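Local coordinates for protein carboxylesterase (PDB 3WJ2) that probably hydrolyses carboxylic esters, as an acid-adapted carboxylesterase with the alpha/beta-hydrolase fold, at residues M31-L36 against Y115-E120; D125-A130 against A162-L167; G154-A159 against M279-A284; D235-L240 against E258-K263; T285-E288 against A293-I296. One frame throughout, in Å; residues are numbered along the deposited sequence.

How the contacts relate
The five contacts are spread round the central mixed beta-sheet of an alpha/beta-hydrolase fold. The centre of contact 3 is about 6 Å from that of the chain, where strands 150-155 and 271-280 end at the probable active site. Contact 1 closes before contact 2 opens, and they touch through the Arg-116 to Asp-129 salt bridge. Contacts 2 and 3 interleave along the chain and share helix 157-172. Contact 4 falls in the chain between 154-159 and 279-284, about 31 Å from contact 1 between centres, and touches contact 2 at Leu-240. Contact 5 comes last, its centre about 11 Å from that of contact 3. Contacts 2 and 5 thus pack round the elements that carry this site.

Contact 1: M31-L36 against Y115-E120; sequences MLRNFL and YRLAPE
Arg-33 reaches from helix 29-43 to the loop 115-120 and grips the carboxylate of Glu-120 end-on. NH1 of Arg-33 bonds to OE1 of Glu-120 at 2.9 Å, nearly straight at 168°. NH2 of Arg-33 bonds to OE2 of Glu-120, also at 2.9 Å, but more bent at 145°. The OE2 bond uses the syn lone pair; OE1 is met on its syn side, out of the carboxylate plane. The two flat groups are twisted 44° apart, so this is a bidentate salt bridge but not a coplanar one.

The packed part lies round the guanidinium. Leu-117 slants across the arginine chain, its CD1 3.9 Å from NE of Arg-33, and CB of Leu-117 lies as far from NH2 of Arg-33. The carbonyl O of Ala-118 is also close to NH2, at a poor angle for bonding. Beyond the segments, NE bonds to the carbonyl O of Leu-88. The looser side is at Glu-120, an exposed residue whose chain bends at chi2 to bring its carboxylate back to the arginine.

The contact ties an N-terminal helix to the loop between strand 109-113 and helix 125-139. Its chemistry is mainly electrostatic, and strong acid would probably weaken it by protonating Glu-120.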
# COMPACT_ATOMS: atom_id res chain seq x y z
N MET B 31 -36.75 -4.79 9.38
CA MET B 31 -36.99 -3.38 8.93
C MET B 31 -35.92 -2.88 8.01
O MET B 31 -36.19 -2.24 7.00
CB MET B 31 -37.01 -2.49 10.19
CG MET B 31 -38.17 -2.82 11.05
SD MET B 31 -39.47 -1.71 10.41
CE MET B 31 -38.78 -0.28 11.25
N LEU B 32 -34.66 -3.25 8.31
CA LEU B 32 -33.56 -2.84 7.46
C LEU B 32 -33.66 -3.46 6.07
O LEU B 32 -33.39 -2.81 5.09
CB LEU B 32 -32.24 -3.21 8.12
CG LEU B 32 -30.98 -2.93 7.34
CD1 LEU B 32 -30.76 -1.38 7.24
CD2 LEU B 32 -29.87 -3.55 8.11
N ARG B 33 -34.06 -4.71 6.00
CA ARG B 33 -34.23 -5.41 4.73
C ARG B 33 -35.27 -4.69 3.89
O ARG B 33 -35.08 -4.44 2.73
CB ARG B 33 -34.70 -6.84 5.02
CG ARG B 33 -35.04 -7.70 3.75
CD ARG B 33 -35.55 -9.06 4.11
NE ARG B 33 -34.49 -9.79 4.81
CZ ARG B 33 -34.61 -10.34 6.01
NH1 ARG B 33 -35.79 -10.30 6.71
NH2 ARG B 33 -33.56 -10.95 6.59
N ASN B 34 -36.42 -4.39 4.51
CA ASN B 34 -37.43 -3.63 3.81
C ASN B 34 -36.89 -2.28 3.30
O ASN B 34 -37.09 -1.93 2.13
CB ASN B 34 -38.59 -3.39 4.79
CG ASN B 34 -39.49 -2.25 4.34
OD1 ASN B 34 -39.35 -1.05 4.75
ND2 ASN B 34 -40.35 -2.59 3.44
N PHE B 35 -36.19 -1.54 4.16
CA PHE B 35 -35.65 -0.28 3.74
C PHE B 35 -34.72 -0.43 2.57
O PHE B 35 -34.82 0.25 1.59
CB PHE B 35 -34.94 0.41 4.90
CG PHE B 35 -34.29 1.70 4.50
CD1 PHE B 35 -35.09 2.84 4.18
CD2 PHE B 35 -32.90 1.82 4.46
CE1 PHE B 35 -34.49 4.02 3.82
CE2 PHE B 35 -32.29 3.03 4.08
CZ PHE B 35 -33.08 4.13 3.78
N LEU B 36 -33.77 -1.35 2.67
CA LEU B 36 -32.78 -1.40 1.64
C LEU B 36 -33.35 -2.01 0.34
O LEU B 36 -33.00 -1.50 -0.77
CB LEU B 36 -31.56 -2.20 2.16
CG LEU B 36 -30.81 -1.55 3.35
CD1 LEU B 36 -29.74 -2.62 3.87
CD2 LEU B 36 -30.11 -0.27 2.87
N TYR B 115 -31.52 -17.62 -2.13
CA TYR B 115 -31.24 -18.37 -0.90
C TYR B 115 -31.81 -17.73 0.32
O TYR B 115 -32.28 -16.57 0.26
CB TYR B 115 -29.68 -18.48 -0.76
CG TYR B 115 -28.98 -17.10 -0.73
CD1 TYR B 115 -28.81 -16.41 0.51
CD2 TYR B 115 -28.53 -16.50 -1.94
CE1 TYR B 115 -28.16 -15.17 0.48
CE2 TYR B 115 -27.81 -15.29 -1.91
CZ TYR B 115 -27.68 -14.66 -0.70
OH TYR B 115 -27.06 -13.43 -0.57
N ARG B 116 -31.87 -18.48 1.41
CA ARG B 116 -32.56 -18.02 2.67
C ARG B 116 -31.64 -17.00 3.37
O ARG B 116 -30.38 -17.13 3.39
CB ARG B 116 -32.89 -19.20 3.54
CG ARG B 116 -34.03 -20.03 2.84
CD ARG B 116 -34.28 -21.35 3.61
NE ARG B 116 -33.07 -22.17 3.59
CZ ARG B 116 -32.84 -23.26 4.32
NH1 ARG B 116 -33.85 -23.61 5.17
NH2 ARG B 116 -31.70 -23.94 4.24
N LEU B 117 -32.27 -16.01 4.00
CA LEU B 117 -31.56 -14.88 4.54
C LEU B 117 -31.58 -14.89 6.07
O LEU B 117 -32.47 -15.38 6.73
CB LEU B 117 -32.19 -13.53 4.04
CG LEU B 117 -32.18 -13.48 2.53
CD1 LEU B 117 -33.12 -12.23 2.11
CD2 LEU B 117 -30.75 -13.29 2.04
N ALA B 118 -30.52 -14.26 6.62
CA ALA B 118 -30.31 -14.16 8.06
C ALA B 118 -30.92 -12.85 8.55
O ALA B 118 -31.18 -11.92 7.73
CB ALA B 118 -28.79 -14.09 8.29
N PRO B 119 -31.25 -12.80 9.87
CA PRO B 119 -30.99 -13.79 10.93
C PRO B 119 -32.07 -14.83 11.06
O PRO B 119 -31.89 -15.76 11.89
CB PRO B 119 -30.98 -12.90 12.23
CG PRO B 119 -32.02 -11.85 11.84
CD PRO B 119 -31.78 -11.53 10.40
N GLU B 120 -33.14 -14.72 10.25
CA GLU B 120 -34.17 -15.72 10.36
C GLU B 120 -33.61 -17.09 10.04
O GLU B 120 -34.02 -18.09 10.62
CB GLU B 120 -35.39 -15.39 9.51
CG GLU B 120 -36.09 -14.06 9.87
CD GLU B 120 -35.53 -12.80 9.16
OE1 GLU B 120 -36.23 -11.76 9.18
OE2 GLU B 120 -34.44 -12.86 8.55

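Contact 2: D125-A130 against A162-L167; sequences DAFNDA and AAALCL
Leu-165, Phe-127 and Ala-130 carry most of this buried contact between helices 125-139 and 157-172. The phenyl ring of Phe-127 points its edge at the second helix. CE1 of Phe-127 lies 3.5 Å from the carbonyl O of Ala-164, which sits near the ring plane. CE1 of Phe-127 is also 3.7 Å from CB of Ala-164, and CD1 of the ring touches that methyl too. CG of Phe-127 stands opposite its backbone N (chi1 168°), and this swings the ring across to the neighbouring helix.

The two short helical segments pass 9.2 Å apart and cross at -68°. In the alpha/beta-hydrolase fold, the second of these helices follows the nucleophile elbow, and helix 125-139 packs across it here. Ala-130 is small, and its CA comes 6.5 Å from CA of Leu-165.

Leu-165 fills the other part of the interface. Its chi1 of 75° tucks CG in over the backbone. From there CD2 of Leu-165 meets the carbonyl O of Ala-130 at 3.7 Å and CB of Ala-130 at 3.9 Å. Outside the two segments, Leu-161 adds to the packing on Ala-130, and the Phe-127 ring meets that of Tyr-228.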
# COMPACT_ATOMS: atom_id res chain seq x y z
N ASP B 125 -27.62 -22.13 6.56
CA ASP B 125 -28.73 -22.26 5.62
C ASP B 125 -28.40 -21.69 4.18
O ASP B 125 -28.63 -22.38 3.22
CB ASP B 125 -30.03 -21.58 6.16
CG ASP B 125 -30.60 -22.33 7.41
OD1 ASP B 125 -30.08 -23.45 7.73
OD2 ASP B 125 -31.53 -21.81 8.08
N ALA B 126 -27.89 -20.45 4.08
CA ALA B 126 -27.67 -19.90 2.69
C ALA B 126 -26.63 -20.76 2.02
O ALA B 126 -26.68 -20.94 0.81
CB ALA B 126 -27.15 -18.46 2.82
N PHE B 127 -25.61 -21.11 2.80
CA PHE B 127 -24.56 -21.94 2.18
C PHE B 127 -25.14 -23.26 1.63
O PHE B 127 -24.81 -23.68 0.52
CB PHE B 127 -23.46 -22.22 3.26
CG PHE B 127 -22.51 -23.27 2.81
CD1 PHE B 127 -21.56 -23.05 1.81
CD2 PHE B 127 -22.70 -24.58 3.31
CE1 PHE B 127 -20.74 -24.12 1.35
CE2 PHE B 127 -21.90 -25.65 2.83
CZ PHE B 127 -20.92 -25.42 1.85
N ASN B 128 -25.93 -23.97 2.46
CA ASN B 128 -26.55 -25.19 2.00
C ASN B 128 -27.50 -24.93 0.82
O ASN B 128 -27.59 -25.76 -0.08
CB ASN B 128 -27.34 -25.83 3.17
CG ASN B 128 -26.41 -26.47 4.22
OD1 ASN B 128 -25.20 -26.79 3.96
ND2 ASN B 128 -26.98 -26.68 5.44
N ASP B 129 -28.17 -23.76 0.82
CA ASP B 129 -28.99 -23.42 -0.31
C ASP B 129 -28.16 -23.29 -1.60
O ASP B 129 -28.57 -23.72 -2.70
CB ASP B 129 -29.75 -22.14 -0.04
CG ASP B 129 -30.79 -22.28 1.01
OD1 ASP B 129 -31.11 -23.43 1.44
OD2 ASP B 129 -31.31 -21.25 1.49
N ALA B 130 -27.03 -22.62 -1.52
CA ALA B 130 -26.12 -22.45 -2.66
C ALA B 130 -25.57 -23.81 -3.16
O ALA B 130 -25.70 -24.15 -4.34
CB ALA B 130 -24.99 -21.38 -2.30
N ALA B 162 -20.61 -18.70 -3.51
CA ALA B 162 -20.10 -19.30 -4.70
C ALA B 162 -18.69 -19.93 -4.38
O ALA B 162 -18.50 -21.08 -4.73
CB ALA B 162 -19.98 -18.32 -5.79
N ALA B 163 -17.86 -19.18 -3.67
CA ALA B 163 -16.49 -19.68 -3.40
C ALA B 163 -16.68 -20.84 -2.44
O ALA B 163 -15.98 -21.87 -2.61
CB ALA B 163 -15.67 -18.61 -2.73
N ALA B 164 -17.51 -20.75 -1.42
CA ALA B 164 -17.63 -21.80 -0.39
C ALA B 164 -18.21 -23.08 -0.94
O ALA B 164 -17.76 -24.17 -0.56
CB ALA B 164 -18.47 -21.27 0.71
N LEU B 165 -19.18 -22.98 -1.85
CA LEU B 165 -19.82 -24.21 -2.33
C LEU B 165 -18.75 -24.96 -3.15
O LEU B 165 -18.76 -26.21 -3.10
CB LEU B 165 -21.14 -23.97 -3.11
CG LEU B 165 -21.00 -23.41 -4.52
CD1 LEU B 165 -20.93 -24.55 -5.51
CD2 LEU B 165 -22.31 -22.64 -4.83
N CYS B 166 -17.84 -24.26 -3.85
CA CYS B 166 -16.78 -24.93 -4.64
C CYS B 166 -15.89 -25.70 -3.70
O CYS B 166 -15.56 -26.86 -4.02
CB CYS B 166 -15.95 -23.96 -5.43
SG CYS B 166 -16.98 -23.25 -6.81
N LEU B 167 -15.57 -25.13 -2.57
CA LEU B 167 -14.70 -25.83 -1.59
C LEU B 167 -15.40 -27.11 -1.14
O LEU B 167 -14.77 -28.18 -0.99
CB LEU B 167 -14.51 -24.98 -0.34
CG LEU B 167 -13.42 -23.96 -0.48
CD1 LEU B 167 -13.42 -23.06 0.72
CD2 LEU B 167 -11.92 -24.70 -0.52

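Contact 3: G154-A159 against M279-A284; sequences GDSAGA and MIHGSA
Ser-156, on a sharp strand-to-helix turn, faces His-281, on a type II beta turn from Ile-280 to Ser-283. Ser-156 has positive phi (55°), the strained geometry of a nucleophile elbow, consistent with Gly-154, Ser-156 and Gly-158 in a GxSxG pattern. A side chain on Gly-154 would run into the carbonyl O of Gly-158.

The hydroxyl OG of Ser-156 lies at the edge of the His-281 imidazole, in the ring plane. OG of Ser-156 is 3.3 Å from NE2 of His-281 as modelled, but the ring is probably turned over, so whether they bond is left open. CG of His-281 lies opposite the backbone N (chi1 -158°), and this carries the ring toward the serine. Tyr-184 meets the ring edge-to-face, and Leu-205, Asp-251 and Leu-253 also touch it. Replacing His-281 by alanine removes the imidazole, and is likely to leave the Ser-156 hydroxyl without its neighbour and a gap beside Tyr-184.

Just before Ser-156, the carboxylate of Asp-155 is held by the hydroxyls of Tyr-81 and Tyr-95. The pairing of Ser-156 with His-281 is what this family uses as nucleophile and general base, so these two probably belong to the catalytic triad.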
# COMPACT_ATOMS: atom_id res chain seq x y z
N GLY B 154 -21.31 -14.80 -8.03
CA GLY B 154 -22.11 -13.94 -7.06
C GLY B 154 -21.34 -12.64 -6.78
O GLY B 154 -20.28 -12.45 -7.35
N ASP B 155 -21.98 -11.78 -6.04
CA ASP B 155 -21.30 -10.58 -5.52
C ASP B 155 -21.45 -10.50 -4.07
O ASP B 155 -22.42 -10.87 -3.47
CB ASP B 155 -21.90 -9.33 -6.21
CG ASP B 155 -23.37 -9.13 -5.95
OD1 ASP B 155 -24.20 -9.94 -6.45
OD2 ASP B 155 -23.78 -8.23 -5.16
N SER B 156 -20.39 -9.96 -3.44
CA SER B 156 -20.40 -9.73 -2.04
C SER B 156 -20.73 -11.03 -1.28
O SER B 156 -20.06 -12.11 -1.47
CB SER B 156 -21.30 -8.53 -1.69
OG SER B 156 -20.99 -8.13 -0.32
N ALA B 157 -21.73 -11.01 -0.38
CA ALA B 157 -22.08 -12.25 0.37
C ALA B 157 -22.39 -13.43 -0.61
O ALA B 157 -22.09 -14.59 -0.33
CB ALA B 157 -23.40 -11.93 1.22
N GLY B 158 -22.96 -13.17 -1.81
CA GLY B 158 -23.32 -14.18 -2.74
C GLY B 158 -22.04 -14.83 -3.35
O GLY B 158 -22.04 -15.98 -3.75
N ALA B 159 -21.02 -13.98 -3.53
CA ALA B 159 -19.70 -14.52 -4.02
C ALA B 159 -19.05 -15.35 -2.91
O ALA B 159 -18.28 -16.27 -3.29
CB ALA B 159 -18.78 -13.39 -4.51
N MET B 279 -12.80 2.02 -7.75
CA MET B 279 -14.11 1.46 -7.44
C MET B 279 -14.35 1.21 -5.94
O MET B 279 -13.38 1.17 -5.14
CB MET B 279 -14.23 0.07 -8.12
CG MET B 279 -14.05 0.14 -9.63
SD MET B 279 -15.61 0.91 -10.33
CE MET B 279 -14.95 2.43 -11.03
N ILE B 280 -15.64 1.13 -5.53
CA ILE B 280 -16.03 0.92 -4.14
C ILE B 280 -16.87 -0.39 -4.05
O ILE B 280 -17.25 -0.99 -5.09
CB ILE B 280 -16.91 2.09 -3.59
CG1 ILE B 280 -18.13 2.28 -4.50
CG2 ILE B 280 -16.01 3.34 -3.44
CD1 ILE B 280 -19.15 3.17 -3.70
N HIS B 281 -17.15 -0.86 -2.84
CA HIS B 281 -17.98 -2.07 -2.68
C HIS B 281 -19.34 -1.85 -3.32
O HIS B 281 -19.86 -0.73 -3.29
CB HIS B 281 -18.17 -2.42 -1.21
CG HIS B 281 -18.52 -3.88 -1.02
ND1 HIS B 281 -19.81 -4.37 -0.78
CD2 HIS B 281 -17.71 -4.95 -1.05
CE1 HIS B 281 -19.74 -5.67 -0.65
NE2 HIS B 281 -18.50 -6.06 -0.79
N GLY B 282 -19.81 -2.84 -4.05
CA GLY B 282 -21.12 -2.70 -4.70
C GLY B 282 -20.94 -2.22 -6.10
O GLY B 282 -21.93 -2.07 -6.80
N SER B 283 -19.69 -2.05 -6.61
CA SER B 283 -19.47 -1.42 -7.92
C SER B 283 -20.24 -2.16 -9.05
O SER B 283 -20.79 -1.52 -9.94
CB SER B 283 -18.02 -1.37 -8.30
OG SER B 283 -17.51 -2.73 -8.15
N ALA B 284 -20.29 -3.49 -9.04
CA ALA B 284 -20.93 -4.21 -10.14
C ALA B 284 -22.43 -3.91 -10.21
O ALA B 284 -22.90 -3.76 -11.34
CB ALA B 284 -20.68 -5.70 -9.97

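Contact 4: D235-L240 against E258-K263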
# COMPACT_ATOMS: atom_id res chain seq x y z
N ASP B 235 -7.59 -25.24 4.41
CA ASP B 235 -6.15 -25.47 4.47
C ASP B 235 -5.57 -25.91 3.11
O ASP B 235 -4.35 -26.04 2.97
CB ASP B 235 -5.79 -26.38 5.67
CG ASP B 235 -6.55 -27.67 5.64
OD1 ASP B 235 -6.88 -28.14 4.52
OD2 ASP B 235 -6.81 -28.23 6.77
N ASP B 236 -6.42 -26.04 2.08
CA ASP B 236 -6.02 -26.57 0.81
C ASP B 236 -6.92 -25.92 -0.27
O ASP B 236 -8.16 -25.99 -0.14
CB ASP B 236 -6.27 -28.09 0.80
CG ASP B 236 -5.97 -28.75 -0.55
OD1 ASP B 236 -5.32 -28.13 -1.38
OD2 ASP B 236 -6.30 -29.95 -0.75
N PHE B 237 -6.29 -25.29 -1.27
CA PHE B 237 -7.03 -24.75 -2.42
C PHE B 237 -6.90 -25.52 -3.71
O PHE B 237 -7.36 -25.06 -4.75
CB PHE B 237 -6.66 -23.28 -2.53
CG PHE B 237 -7.03 -22.53 -1.29
CD1 PHE B 237 -8.39 -22.14 -1.07
CD2 PHE B 237 -6.09 -22.17 -0.39
CE1 PHE B 237 -8.73 -21.46 0.10
CE2 PHE B 237 -6.36 -21.51 0.75
CZ PHE B 237 -7.74 -21.09 1.03
N SER B 238 -6.32 -26.75 -3.67
CA SER B 238 -6.22 -27.58 -4.85
C SER B 238 -7.51 -27.98 -5.44
O SER B 238 -8.50 -28.24 -4.70
CB SER B 238 -5.52 -28.93 -4.44
OG SER B 238 -4.35 -28.63 -3.76
N ASN B 239 -7.52 -28.12 -6.77
CA ASN B 239 -8.55 -28.79 -7.45
C ASN B 239 -9.89 -28.06 -7.34
O ASN B 239 -10.95 -28.64 -7.58
CB ASN B 239 -8.69 -30.23 -6.95
CG ASN B 239 -7.39 -31.01 -7.21
OD1 ASN B 239 -6.85 -30.92 -8.32
ND2 ASN B 239 -6.85 -31.69 -6.19
N LEU B 240 -9.78 -26.76 -7.12
CA LEU B 240 -11.00 -25.88 -7.25
C LEU B 240 -11.23 -25.45 -8.71
O LEU B 240 -10.30 -25.46 -9.54
CB LEU B 240 -10.78 -24.65 -6.39
CG LEU B 240 -10.84 -24.94 -4.90
CD1 LEU B 240 -10.53 -23.80 -4.01
CD2 LEU B 240 -12.25 -25.58 -4.48
N GLU B 258 -7.72 -10.37 -2.54
CA GLU B 258 -6.53 -10.37 -3.39
C GLU B 258 -5.63 -11.49 -2.82
O GLU B 258 -5.06 -12.23 -3.67
CB GLU B 258 -5.84 -9.00 -3.34
CG GLU B 258 -6.84 -7.97 -4.03
CD GLU B 258 -6.21 -6.63 -4.33
OE1 GLU B 258 -5.04 -6.30 -3.88
OE2 GLU B 258 -6.88 -5.84 -5.02
N THR B 259 -5.72 -11.74 -1.53
CA THR B 259 -4.97 -12.94 -0.98
C THR B 259 -5.57 -14.22 -1.50
O THR B 259 -4.86 -15.13 -1.97
CB THR B 259 -5.05 -12.96 0.52
OG1 THR B 259 -4.34 -11.79 1.04
CG2 THR B 259 -4.57 -14.27 1.17
N TYR B 260 -6.92 -14.29 -1.60
CA TYR B 260 -7.53 -15.49 -2.10
C TYR B 260 -7.11 -15.85 -3.50
O TYR B 260 -6.87 -17.04 -3.81
CB TYR B 260 -9.07 -15.37 -1.97
CG TYR B 260 -9.84 -16.69 -2.06
CD1 TYR B 260 -9.81 -17.52 -0.95
CD2 TYR B 260 -10.56 -17.09 -3.16
CE1 TYR B 260 -10.57 -18.74 -0.91
CE2 TYR B 260 -11.28 -18.31 -3.15
CZ TYR B 260 -11.22 -19.13 -2.01
OH TYR B 260 -11.97 -20.29 -1.97
N VAL B 261 -7.09 -14.90 -4.45
CA VAL B 261 -6.58 -15.16 -5.79
C VAL B 261 -5.17 -15.79 -5.79
O VAL B 261 -4.92 -16.73 -6.55
CB VAL B 261 -6.42 -13.77 -6.63
CG1 VAL B 261 -5.59 -14.04 -7.99
CG2 VAL B 261 -7.69 -13.36 -6.92
N LYS B 262 -4.32 -15.18 -4.98
CA LYS B 262 -2.92 -15.64 -4.87
C LYS B 262 -2.86 -17.04 -4.31
O LYS B 262 -2.08 -17.84 -4.85
CB LYS B 262 -2.13 -14.72 -4.04
CG LYS B 262 -1.97 -13.26 -4.71
CD LYS B 262 -1.48 -12.20 -3.78
CE LYS B 262 -1.17 -10.91 -4.69
NZ LYS B 262 -0.79 -9.83 -3.82
N LYS B 263 -3.69 -17.34 -3.33
CA LYS B 263 -3.72 -18.74 -2.80
C LYS B 263 -4.18 -19.73 -3.83
O LYS B 263 -3.73 -20.87 -3.89
CB LYS B 263 -4.59 -18.85 -1.53
CG LYS B 263 -4.08 -18.00 -0.32
CD LYS B 263 -2.71 -18.57 0.02
CE LYS B 263 -2.94 -19.94 0.79
NZ LYS B 263 -1.54 -20.60 1.06
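Asp-236 OD1 is gripped twice by Ser-238, beside the place where Phe-237 meets Tyr-260 and Lys-263. The hydroxyl OG of Ser-238 bonds to OD1 of Asp-236 at 2.6 Å, on its syn lone pair. The backbone N of Ser-238 bonds to OD1 of Asp-236 at 2.9 Å, from above the carboxylate plane. The second bond closes an Asx turn, and the type II turn from Phe-237 to Leu-240 overlaps it. Together they shape the loop that presents Phe-237 to the helix.

The Phe-237 ring is wedged between two side chains of helix 254-266. CE1 of Phe-237 comes 3.4 Å from CE1 of Tyr-260. The two rings are steeply inclined, their planes at 83° and their centroids 5.4 Å apart, in an oblique arrangement. Lys-263 brings its aliphatic part to CD2 and CE2 of the ring, with CE 3.8 Å from CE2 of Phe-237 and CB equally far from CD2. The lysine chain bends at chi2 and chi3 (-63° and -76°), which folds CE back against the phenylalanine while NZ pairs with Glu-266. Leu-240 CD1 adds a looser touch on Tyr-260 OH at 4.3 Å.

On helix 254-266, Lys-262 forms salt bridges to Glu-198 of the second subunit and Glu-249 of the third. The loop leads into strand 243-248, where Tyr-260 packs on Met-245. Arg-170 of helix 157-172 bonds to the carbonyls of Asp-236 and Ser-238, and Leu-240 packs on Leu-167 of that helix.

Contact 5: T285-E288 against A293-I296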
# COMPACT_ATOMS: atom_id res chain seq x y z
N THR B 285 -23.08 -3.88 -9.06
CA THR B 285 -24.52 -3.64 -9.07
C THR B 285 -24.71 -2.14 -9.27
O THR B 285 -25.88 -1.73 -9.50
CB THR B 285 -25.19 -4.24 -7.89
OG1 THR B 285 -24.48 -3.94 -6.69
CG2 THR B 285 -25.34 -5.78 -8.05
N ASP B 286 -23.64 -1.34 -9.20
CA ASP B 286 -23.73 0.11 -9.58
C ASP B 286 -23.51 0.37 -11.05
O ASP B 286 -23.20 1.50 -11.44
CB ASP B 286 -22.70 0.87 -8.78
CG ASP B 286 -22.94 0.84 -7.32
OD1 ASP B 286 -24.06 0.58 -6.83
OD2 ASP B 286 -21.92 1.08 -6.55
N PHE B 287 -23.64 -0.62 -11.93
CA PHE B 287 -23.34 -0.49 -13.31
C PHE B 287 -24.16 0.61 -14.06
O PHE B 287 -23.75 1.00 -15.14
CB PHE B 287 -23.47 -1.80 -14.11
CG PHE B 287 -24.93 -2.21 -14.31
CD1 PHE B 287 -25.49 -2.10 -15.59
CD2 PHE B 287 -25.69 -2.65 -13.22
CE1 PHE B 287 -26.88 -2.51 -15.71
CE2 PHE B 287 -27.06 -3.01 -13.31
CZ PHE B 287 -27.63 -2.95 -14.59
N GLU B 288 -25.26 1.00 -13.44
CA GLU B 288 -26.05 2.03 -14.14
C GLU B 288 -25.56 3.41 -13.77
O GLU B 288 -26.06 4.41 -14.32
CB GLU B 288 -27.53 1.85 -13.75
CG GLU B 288 -28.10 0.57 -14.28
CD GLU B 288 -29.35 0.10 -13.50
OE1 GLU B 288 -29.35 0.13 -12.23
OE2 GLU B 288 -30.33 -0.35 -14.14
N ALA B 293 -17.49 1.05 -13.68
CA ALA B 293 -18.04 -0.21 -13.11
C ALA B 293 -18.74 -1.02 -14.21
O ALA B 293 -18.59 -2.22 -14.35
CB ALA B 293 -18.92 0.07 -11.99
N ARG B 294 -19.59 -0.36 -15.02
CA ARG B 294 -20.20 -1.04 -16.16
C ARG B 294 -19.20 -1.75 -17.06
O ARG B 294 -19.45 -2.89 -17.51
CB ARG B 294 -20.99 0.04 -16.99
CG ARG B 294 -21.85 -0.59 -18.05
CD ARG B 294 -22.56 0.68 -18.72
NE ARG B 294 -23.65 0.10 -19.52
CZ ARG B 294 -24.93 0.01 -19.12
NH1 ARG B 294 -25.38 0.53 -17.97
NH2 ARG B 294 -25.80 -0.54 -19.94
N ASN B 295 -18.08 -1.11 -17.42
CA ASN B 295 -17.08 -1.72 -18.28
C ASN B 295 -16.41 -2.94 -17.55
O ASN B 295 -16.13 -3.91 -18.24
CB ASN B 295 -16.04 -0.72 -18.64
CG ASN B 295 -16.51 0.18 -19.73
OD1 ASN B 295 -16.33 1.42 -19.63
ND2 ASN B 295 -17.11 -0.38 -20.73
N ILE B 296 -16.19 -2.86 -16.26
CA ILE B 296 -15.60 -4.06 -15.52
C ILE B 296 -16.56 -5.20 -15.58
O ILE B 296 -16.14 -6.36 -15.86
CB ILE B 296 -15.18 -3.65 -14.09
CG1 ILE B 296 -13.97 -2.76 -14.21
CG2 ILE B 296 -14.95 -4.89 -13.14
CD1 ILE B 296 -13.72 -2.00 -12.86
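Phe-287 and Arg-294 carry most of this contact, at the start of helix 291-303. NH1 of Arg-294 donates to the carbonyl O of Phe-287 at 3.3 Å, with an N-H...O angle of 144°. The bond is long and bent, and the donor stands well above the carbonyl plane. NH1 of Arg-294 also lies 3.5 Å from CD1 of the Phe-287 ring, and the ring and guanidinium planes are 37° apart. CB of Arg-294 rests 3.5 Å from the carbonyl O of Phe-287, and CB of Phe-287 packs 3.9 Å from CA of Arg-294.

The arginine chain is extended from CG to NE and runs past the carbonyl. In Phe-287 a chi1 of 73° turns the ring back over its own main chain.

In the next shell, CG of Glu-288 covers one face of the Phe-287 ring, 3.5 Å above its plane and offset toward the rim. Glu-288 bonds to Asn-97 through OE2. Phe-101 of helix 96-106 stacks with the Phe-287 ring and also touches Arg-294.

A leucine in place of Arg-294 would probably leave the Phe-287 carbonyl without this donor and its ring without the guanidinium beside it. The contact joins the loop after strand 271-280 to the following helix. One charged group serves both a backbone oxygen and an aromatic ring, so the link is mixed polar and apolar, with a single weakly directed hydrogen bond.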